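Local coordinates for uncharacterized protein (Bombyx mori, PDB 5AZ0) that probably reduces aldehydes and ketones at the expense of NADPH, as a member of the aldo-keto reductase family from the silkworm, at residues L58-A61 / I62-Y66; I69-A72 / H73-V77; V84-E87 / K88-E91; V94-D98 / L99-T103. All blocks are in the same frame, centred on the assembly; numbering follows the deposited sequence.

Overall arrangement
All four contacts are local, and together they follow the chain through the first part of a parallel beta/alpha barrel. Contact 2 is the most deeply buried, at the C-terminal end of strand 68-70, where polar side chains meet an aromatic ring at the probable active site. Contacts 1 and 3 lie at the ends of helices 51-64 and 78-90, outside the barrel sheet, and contact 4 at the start of strand 100-105; all three are farther from the chain's centre and only partly buried. Lys88 and aliphatic packing join contacts 1 and 3. Contact 4 leads into the strand that pairs with that of contact 2; there backbone bonds and the Asp98 carboxylate close the turn.

Contact 1 of 4, residues L58-A61 / I62-Y66; sequences LSYA and IDIGY
Leu58 and Ile62, one helical turn apart, meet through their terminal methyls, Leu58 CD1 lying 3.7 Å from Ile62 CD1. Branched aliphatic side chains suit this buried flank, where helix 78-90 packs against them through Ile81, Val84 and Lys88. Next to Ile62 in the chain, Ala61 puts its methyl over one face of the Tyr66 ring, with CB 3.7 Å from Tyr66 CG; a residue this small lets the ring lie close against the helix. Tyr60 receives Ile64 in a comparable CH-pi contact, CG2 resting above the rim of the ring, 3.6 Å from Tyr60 CZ. Ile64 achieves this with an uncommon chi1 of 67°, which sets CG2 anti to its carbonyl carbon and lets CD1 reach the same ring. With an alanine at Tyr60, Ile64 CG2 would probably lose its aromatic cover and a gap would open toward Lys281 and Leu285 of helix 281-287.

The helix then ends in a Schellman motif. Gly65, at phi 129°, is its C-prime residue, a backbone shape that would press a CB against the preceding carbonyl. Ala61 O accepts from both Gly65 N and Tyr66 N, the latter at 2.9 Å and from above the carbonyl plane, while Gly65 N gives a weak second bond to Ile62 O. The Tyr66 hydroxyl bonds to Val284 O. Farther out, Ser59 OG and Asp63 OD1, brought to one side by their i, i+4 spacing, both hold Lys88 NZ of the neighbouring helix.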
# COMPACT_ATOMS: atom_id res chain seq x y z
N LEU A 58 -4.11 -5.86 14.93
CA LEU A 58 -5.01 -6.33 13.81
C LEU A 58 -6.35 -6.86 14.29
O LEU A 58 -7.46 -6.50 13.77
CB LEU A 58 -4.29 -7.34 12.89
CG LEU A 58 -5.09 -7.97 11.72
CD1 LEU A 58 -5.78 -6.96 10.83
CD2 LEU A 58 -4.11 -8.82 10.93
N SER A 59 -6.27 -7.66 15.35
CA SER A 59 -7.49 -8.24 15.92
C SER A 59 -8.38 -7.16 16.41
O SER A 59 -9.60 -7.11 16.14
CB SER A 59 -7.12 -9.25 17.10
OG SER A 59 -8.33 -9.70 17.71
N TYR A 60 -7.78 -6.23 17.15
CA TYR A 60 -8.51 -5.02 17.59
C TYR A 60 -9.10 -4.25 16.38
O TYR A 60 -10.32 -3.89 16.33
CB TYR A 60 -7.52 -4.13 18.45
CG TYR A 60 -8.11 -2.80 18.87
CD1 TYR A 60 -9.06 -2.70 19.91
CD2 TYR A 60 -7.80 -1.61 18.16
CE1 TYR A 60 -9.63 -1.46 20.26
CE2 TYR A 60 -8.37 -0.39 18.50
CZ TYR A 60 -9.28 -0.30 19.54
OH TYR A 60 -9.79 0.97 19.85
N ALA A 61 -8.25 -4.04 15.35
CA ALA A 61 -8.74 -3.28 14.11
C ALA A 61 -9.94 -3.90 13.56
O ALA A 61 -10.96 -3.23 13.29
CB ALA A 61 -7.65 -3.20 13.06
N ILE A 62 -9.89 -5.24 13.43
CA ILE A 62 -11.10 -5.92 12.92
C ILE A 62 -12.32 -5.78 13.87
O ILE A 62 -13.46 -5.60 13.41
CB ILE A 62 -10.76 -7.41 12.60
CG1 ILE A 62 -9.74 -7.47 11.43
CG2 ILE A 62 -11.99 -8.18 12.22
CD1 ILE A 62 -8.97 -8.77 11.26
N ASP A 63 -12.09 -5.89 15.18
CA ASP A 63 -13.19 -5.71 16.19
C ASP A 63 -13.77 -4.36 16.04
O ASP A 63 -14.99 -4.26 15.99
CB ASP A 63 -12.71 -5.84 17.66
CG ASP A 63 -12.24 -7.25 18.01
OD1 ASP A 63 -12.77 -8.20 17.45
OD2 ASP A 63 -11.31 -7.42 18.80
N ILE A 64 -12.95 -3.30 15.91
CA ILE A 64 -13.63 -1.95 15.77
C ILE A 64 -14.23 -1.62 14.42
O ILE A 64 -15.01 -0.65 14.33
CB ILE A 64 -12.78 -0.75 16.24
CG1 ILE A 64 -11.54 -0.51 15.35
CG2 ILE A 64 -12.32 -0.99 17.69
CD1 ILE A 64 -10.72 0.72 15.73
N GLY A 65 -13.88 -2.38 13.36
CA GLY A 65 -14.49 -2.18 12.02
C GLY A 65 -13.55 -2.04 10.79
O GLY A 65 -14.01 -1.74 9.73
N TYR A 66 -12.27 -2.29 10.92
CA TYR A 66 -11.39 -2.35 9.75
C TYR A 66 -11.70 -3.68 9.03
O TYR A 66 -11.90 -4.75 9.65
CB TYR A 66 -9.96 -2.36 10.15
CG TYR A 66 -9.30 -1.05 10.54
CD1 TYR A 66 -9.68 -0.32 11.69
CD2 TYR A 66 -8.19 -0.58 9.81
CE1 TYR A 66 -8.94 0.83 12.09
CE2 TYR A 66 -7.52 0.55 10.17
CZ TYR A 66 -7.86 1.26 11.32
OH TYR A 66 -7.06 2.40 11.58

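Contact 2 of 4, residues I69-A72 / H73-V77; sequences IDTA and HFYRV
Tyr75 swings its ring back over Ala72 because its CG stands anti to its own carbonyl carbon, beside the backbone N (chi1 -56°). Asp70 approaches the same ring at its edge rather than over its face: with CG anti to the backbone N (chi1 -177°), its carboxylate places OD2 in the ring plane, 4.0 Å from Tyr75 CE2. The methyl of Ala72 is centred over one face, CB 3.6 Å from CE2 of Tyr75, a CH-pi contact almost square to the ring. The small methyl of alanine suits a place where the ring lies directly against it. Tyr75 CD2 also passes 3.9 Å from Thr71 OG1, whose hydroxyl bonds to Thr24.

The backbone fixes the turn from which the ring projects. Tyr75 N donates to Ala72 O at 3.1 Å, from well above the carbonyl plane, in a short 3-10 turn, and Arg76 N follows with a bond to His73 O. Arg76 NH1 then reaches back 2.8 Å to Phe74 O, nearly in the plane of both groups.

The polar ends converge outside the turn: Asp70 OD2 forms a salt bridge with Lys104 NZ, which also bonds to Tyr75 OH, while Asp70 OD1 takes Gln197 NE2. With His137 beside Ala72, this grouping is consistent with the Asp-Tyr-Lys-His tetrad of aldo-keto reductases, in which the tyrosine is the proton donor to the carbonyl substrate. Here, strand 68-70, paired with strands 22-23 and 100-105, gives way to the turn that leads into helix 78-90, with Val77 as its N-cap.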
# COMPACT_ATOMS: atom_id res chain seq x y z
N ILE A 69 -7.03 -5.22 4.75
CA ILE A 69 -5.74 -5.65 5.22
C ILE A 69 -4.75 -5.74 4.05
O ILE A 69 -4.96 -6.46 3.11
CB ILE A 69 -5.86 -7.07 5.85
CG1 ILE A 69 -6.83 -7.10 7.01
CG2 ILE A 69 -4.49 -7.53 6.35
CD1 ILE A 69 -7.21 -8.54 7.38
N ASP A 70 -3.62 -5.04 4.16
CA ASP A 70 -2.64 -4.95 3.09
C ASP A 70 -1.46 -5.74 3.49
O ASP A 70 -0.86 -5.45 4.55
CB ASP A 70 -2.23 -3.48 2.86
CG ASP A 70 -1.26 -3.31 1.69
OD1 ASP A 70 -1.77 -3.30 0.54
OD2 ASP A 70 -0.01 -3.19 1.95
N THR A 71 -1.15 -6.78 2.73
CA THR A 71 0.06 -7.46 3.03
C THR A 71 0.80 -7.82 1.76
O THR A 71 0.42 -7.38 0.69
CB THR A 71 -0.18 -8.71 3.96
OG1 THR A 71 1.07 -9.09 4.53
CG2 THR A 71 -0.76 -9.88 3.22
N ALA A 72 1.85 -8.62 1.89
CA ALA A 72 2.71 -8.99 0.75
C ALA A 72 3.55 -10.24 1.07
O ALA A 72 3.87 -10.42 2.18
CB ALA A 72 3.64 -7.82 0.37
N HIS A 73 3.94 -11.03 0.07
CA HIS A 73 4.94 -12.03 0.26
C HIS A 73 6.17 -11.49 0.98
O HIS A 73 6.59 -12.02 2.05
CB HIS A 73 5.31 -12.64 -1.07
CG HIS A 73 6.38 -13.68 -0.97
ND1 HIS A 73 7.14 -14.08 -2.05
CD2 HIS A 73 6.83 -14.40 0.10
CE1 HIS A 73 8.00 -15.02 -1.65
NE2 HIS A 73 7.83 -15.21 -0.34
N PHE A 74 6.67 -10.36 0.48
CA PHE A 74 7.84 -9.73 1.09
C PHE A 74 7.74 -9.36 2.57
O PHE A 74 8.75 -9.15 3.18
CB PHE A 74 8.22 -8.47 0.29
CG PHE A 74 9.53 -7.86 0.69
CD1 PHE A 74 10.72 -8.50 0.38
CD2 PHE A 74 9.59 -6.61 1.34
CE1 PHE A 74 11.97 -7.94 0.75
CE2 PHE A 74 10.82 -6.03 1.70
CZ PHE A 74 12.01 -6.70 1.41
N TYR A 75 6.55 -9.18 3.12
CA TYR A 75 6.43 -8.73 4.49
C TYR A 75 6.57 -9.83 5.56
O TYR A 75 6.54 -9.52 6.75
CB TYR A 75 5.13 -8.00 4.69
CG TYR A 75 4.89 -6.79 3.76
CD1 TYR A 75 5.91 -6.17 3.03
CD2 TYR A 75 3.61 -6.28 3.66
CE1 TYR A 75 5.64 -5.07 2.21
CE2 TYR A 75 3.33 -5.19 2.86
CZ TYR A 75 4.32 -4.57 2.14
OH TYR A 75 3.94 -3.51 1.33
N ARG A 76 6.70 -11.07 5.12
CA ARG A 76 7.12 -12.22 5.93
C ARG A 76 6.01 -12.77 6.79
O ARG A 76 6.10 -13.89 7.17
CB ARG A 76 8.37 -11.95 6.84
CG ARG A 76 9.73 -11.95 6.11
CD ARG A 76 10.25 -10.56 5.92
NE ARG A 76 11.66 -10.55 5.57
CZ ARG A 76 12.21 -9.88 4.55
NH1 ARG A 76 11.48 -9.11 3.67
NH2 ARG A 76 13.53 -9.96 4.39
N VAL A 77 4.96 -12.02 7.04
CA VAL A 77 3.99 -12.33 8.05
C VAL A 77 2.66 -12.88 7.49
O VAL A 77 1.68 -12.91 8.22
CB VAL A 77 3.73 -11.07 8.94
CG1 VAL A 77 4.99 -10.75 9.72
CG2 VAL A 77 3.26 -9.83 8.12

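Contact 3 of 4, residues V84-E87 / K88-E91; sequences VVQE and KINE
Val85 O is gripped by two backbone donors: Ile89 N at 3.0 Å, and Lys88 N in a weak second bond at 3.3 Å. This is the last part of helix 78-90, the helical leg of the beta-alpha-beta unit between strands 68-70 and 100-105, and Glu87 O still accepts from Glu91 N at 2.9 Å. Val85 and Ile89 run alongside each other with their ends in the same direction, Val85 CG1 3.9 Å from Ile89 CD1; aliphatic side chains suit this flank, which packs on Leu99 and Val94. A serine in place of Ile89 would probably remove one of the apolar neighbours of Val85 CG1 and open a gap against Val94. Lys88 curls through bends at chi2 and chi3, its CG passing 3.2 Å from Val84 O, and its ammonium meets Asp63 and Ser59; NZ also makes a salt bridge with Glu91 OE1, within which the hydrogen bond is weak. Polar residues suit the exposed face, where two amides, with planes 46° apart, bridge one turn: Gln86 NE2 donates in its own amide plane and meets Asn90 OD1, 2.9 Å away, from above the plane of that carbonyl.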
# COMPACT_ATOMS: atom_id res chain seq x y z
N VAL A 84 -4.84 -14.88 12.18
CA VAL A 84 -5.69 -13.85 12.79
C VAL A 84 -7.00 -13.77 12.07
O VAL A 84 -8.05 -13.75 12.72
CB VAL A 84 -5.01 -12.46 12.87
CG1 VAL A 84 -5.96 -11.38 13.37
CG2 VAL A 84 -3.76 -12.49 13.76
N VAL A 85 -6.96 -13.74 10.73
CA VAL A 85 -8.20 -13.69 9.96
C VAL A 85 -9.12 -14.88 10.27
O VAL A 85 -10.35 -14.72 10.37
CB VAL A 85 -7.92 -13.66 8.43
CG1 VAL A 85 -9.19 -13.96 7.59
CG2 VAL A 85 -7.30 -12.30 8.04
N GLN A 86 -8.55 -16.06 10.33
CA GLN A 86 -9.33 -17.27 10.61
C GLN A 86 -9.95 -17.19 12.04
O GLN A 86 -11.12 -17.54 12.25
CB GLN A 86 -8.48 -18.51 10.44
CG GLN A 86 -9.28 -19.82 10.55
CD GLN A 86 -10.42 -19.90 9.57
OE1 GLN A 86 -10.21 -19.83 8.37
NE2 GLN A 86 -11.63 -20.03 10.06
N GLU A 87 -9.17 -16.68 12.98
CA GLU A 87 -9.66 -16.45 14.37
C GLU A 87 -10.85 -15.54 14.41
O GLU A 87 -11.82 -15.87 15.10
CB GLU A 87 -8.60 -15.91 15.27
CG GLU A 87 -7.60 -16.99 15.62
CD GLU A 87 -6.29 -16.48 16.24
OE1 GLU A 87 -6.08 -15.25 16.42
OE2 GLU A 87 -5.44 -17.35 16.55
N LYS A 88 -10.83 -14.45 13.61
CA LYS A 88 -11.89 -13.46 13.71
C LYS A 88 -13.13 -14.00 13.05
O LYS A 88 -14.27 -13.66 13.44
CB LYS A 88 -11.50 -12.13 13.07
CG LYS A 88 -10.19 -11.57 13.61
CD LYS A 88 -10.13 -11.38 15.11
CE LYS A 88 -11.27 -10.56 15.67
NZ LYS A 88 -10.93 -10.08 17.07
N ILE A 89 -12.90 -14.80 12.01
CA ILE A 89 -14.00 -15.49 11.36
C ILE A 89 -14.64 -16.53 12.32
O ILE A 89 -15.87 -16.66 12.34
CB ILE A 89 -13.55 -16.18 10.07
CG1 ILE A 89 -13.28 -15.11 8.98
CG2 ILE A 89 -14.63 -17.19 9.60
CD1 ILE A 89 -12.71 -15.60 7.66
N ASN A 90 -13.81 -17.28 13.05
CA ASN A 90 -14.29 -18.30 13.99
C ASN A 90 -15.07 -17.62 15.12
O ASN A 90 -16.13 -18.07 15.45
CB ASN A 90 -13.10 -19.10 14.57
CG ASN A 90 -12.52 -20.09 13.58
OD1 ASN A 90 -13.08 -20.37 12.52
ND2 ASN A 90 -11.35 -20.58 13.90
N GLU A 91 -14.57 -16.50 15.63
CA GLU A 91 -15.27 -15.69 16.63
C GLU A 91 -16.59 -15.11 16.14
O GLU A 91 -17.37 -14.62 16.93
CB GLU A 91 -14.39 -14.54 17.14
CG GLU A 91 -13.10 -14.97 17.85
CD GLU A 91 -12.11 -13.82 18.01
OE1 GLU A 91 -12.57 -12.65 17.94
OE2 GLU A 91 -10.90 -14.07 18.21

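Contact 4 of 4, residues V94-D98 / L99-T103; sequences VRRED and LFITT
A short 3-10 turn at residues 96-98 closes when Leu99 N bonds to Arg96 O at 2.9 Å, approaching from above the carbonyl plane, after which the chain extends into a strand. The turn is braced at its start, since Asp98 OD2 takes Arg95 N at 2.8 Å while Asp98 N returns a bond to Arg95 O; aspartate is short enough to reach back in this way. The Arg95 side chain is poorly ordered; its salt bridge to Glu97 is long, and Asp98 OD1 lies well out of the guanidinium plane, a pairing of charges only. Leu99 turns inward, its side chain crossing that of Val94 at about a right angle, CD1 4.0 Å from Val94 CG2. Arg96 bends at chi2 (67°) and brings its guanidinium alongside the start of the strand. One face lies against Ile101 CD1, 4.1 Å from Arg96 CZ, and NH1 gives a weak edge-on bond to Leu99 O, 3.1 Å away. A water also donates to that carbonyl and, weakly, to Glu97 O. Arg96 NH2 has its main partner in Asn132 OD1 and also bonds to His130 O. As the helix-to-strand loop of a beta-alpha-beta unit, the segment leads from helix 78-90, against whose Val85 and Ile89 it packs, into strand 100-105 between strands 68-70 and 133-136.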
# COMPACT_ATOMS: atom_id res chain seq x y z
N VAL A 94 -16.25 -11.36 11.80
CA VAL A 94 -16.51 -11.18 10.34
C VAL A 94 -16.68 -12.50 9.62
O VAL A 94 -16.31 -13.55 10.14
CB VAL A 94 -15.29 -10.49 9.67
CG1 VAL A 94 -15.25 -9.05 10.09
CG2 VAL A 94 -13.98 -11.16 10.02
N ARG A 95 -17.23 -12.41 8.42
CA ARG A 95 -17.18 -13.44 7.40
C ARG A 95 -16.04 -13.05 6.39
O ARG A 95 -15.71 -11.85 6.24
CB ARG A 95 -18.51 -13.48 6.60
CG ARG A 95 -19.72 -14.17 7.30
CD ARG A 95 -20.95 -14.27 6.37
NE ARG A 95 -21.48 -12.92 6.16
CZ ARG A 95 -21.47 -12.21 5.01
NH1 ARG A 95 -21.02 -12.71 3.84
NH2 ARG A 95 -21.96 -10.97 5.02
N ARG A 96 -15.48 -14.06 5.72
CA ARG A 96 -14.43 -13.85 4.70
C ARG A 96 -14.84 -12.73 3.76
O ARG A 96 -14.06 -11.84 3.50
CB ARG A 96 -14.17 -15.15 3.89
CG ARG A 96 -13.45 -14.99 2.52
CD ARG A 96 -12.06 -14.54 2.77
NE ARG A 96 -11.27 -14.15 1.58
CZ ARG A 96 -11.05 -12.90 1.18
NH1 ARG A 96 -11.70 -11.88 1.72
NH2 ARG A 96 -10.25 -12.70 0.18
N GLU A 97 -16.09 -12.78 3.33
CA GLU A 97 -16.69 -11.90 2.37
C GLU A 97 -16.68 -10.43 2.84
O GLU A 97 -16.87 -9.54 2.01
CB GLU A 97 -18.17 -12.29 2.14
CG GLU A 97 -18.45 -13.59 1.35
CD GLU A 97 -18.10 -14.95 2.04
OE1 GLU A 97 -18.11 -15.08 3.30
OE2 GLU A 97 -17.80 -15.92 1.31
N ASP A 98 -16.57 -10.20 4.16
CA ASP A 98 -16.55 -8.81 4.61
C ASP A 98 -15.16 -8.20 4.46
O ASP A 98 -15.02 -7.00 4.64
CB ASP A 98 -16.95 -8.74 6.10
CG ASP A 98 -18.35 -9.40 6.38
OD1 ASP A 98 -19.27 -9.27 5.56
OD2 ASP A 98 -18.45 -10.11 7.39
N LEU A 99 -14.13 -9.04 4.33
CA LEU A 99 -12.78 -8.56 4.36
C LEU A 99 -12.27 -8.27 2.94
O LEU A 99 -12.64 -8.98 2.03
CB LEU A 99 -11.88 -9.58 5.01
CG LEU A 99 -12.24 -9.87 6.44
CD1 LEU A 99 -11.40 -11.07 6.91
CD2 LEU A 99 -11.94 -8.67 7.28
N PHE A 100 -11.41 -7.26 2.82
CA PHE A 100 -10.67 -6.95 1.63
C PHE A 100 -9.22 -7.21 1.93
O PHE A 100 -8.62 -6.45 2.68
CB PHE A 100 -10.85 -5.47 1.25
CG PHE A 100 -10.36 -5.16 -0.13
CD1 PHE A 100 -8.96 -4.99 -0.39
CD2 PHE A 100 -11.25 -5.14 -1.18
CE1 PHE A 100 -8.52 -4.78 -1.69
CE2 PHE A 100 -10.83 -4.93 -2.49
CZ PHE A 100 -9.48 -4.73 -2.75
N ILE A 101 -8.64 -8.27 1.34
CA ILE A 101 -7.27 -8.64 1.64
C ILE A 101 -6.40 -8.58 0.41
O ILE A 101 -6.74 -9.11 -0.64
CB ILE A 101 -7.24 -10.08 2.20
CG1 ILE A 101 -8.04 -10.13 3.51
CG2 ILE A 101 -5.81 -10.56 2.44
CD1 ILE A 101 -8.31 -11.57 3.93
N THR A 102 -5.31 -7.87 0.53
CA THR A 102 -4.36 -7.64 -0.59
C THR A 102 -3.03 -8.34 -0.31
O THR A 102 -2.53 -8.32 0.82
CB THR A 102 -4.04 -6.13 -0.70
OG1 THR A 102 -5.20 -5.42 -1.11
CG2 THR A 102 -2.96 -5.86 -1.78
N THR A 103 -2.47 -9.00 -1.31
CA THR A 103 -1.09 -9.43 -1.23
C THR A 103 -0.34 -9.00 -2.52
O THR A 103 -0.93 -8.36 -3.37
CB THR A 103 -0.89 -10.93 -0.90
OG1 THR A 103 0.50 -11.14 -0.59
CG2 THR A 103 -1.27 -11.81 -2.04
O HOH W 1 -14.50 -10.44 0.10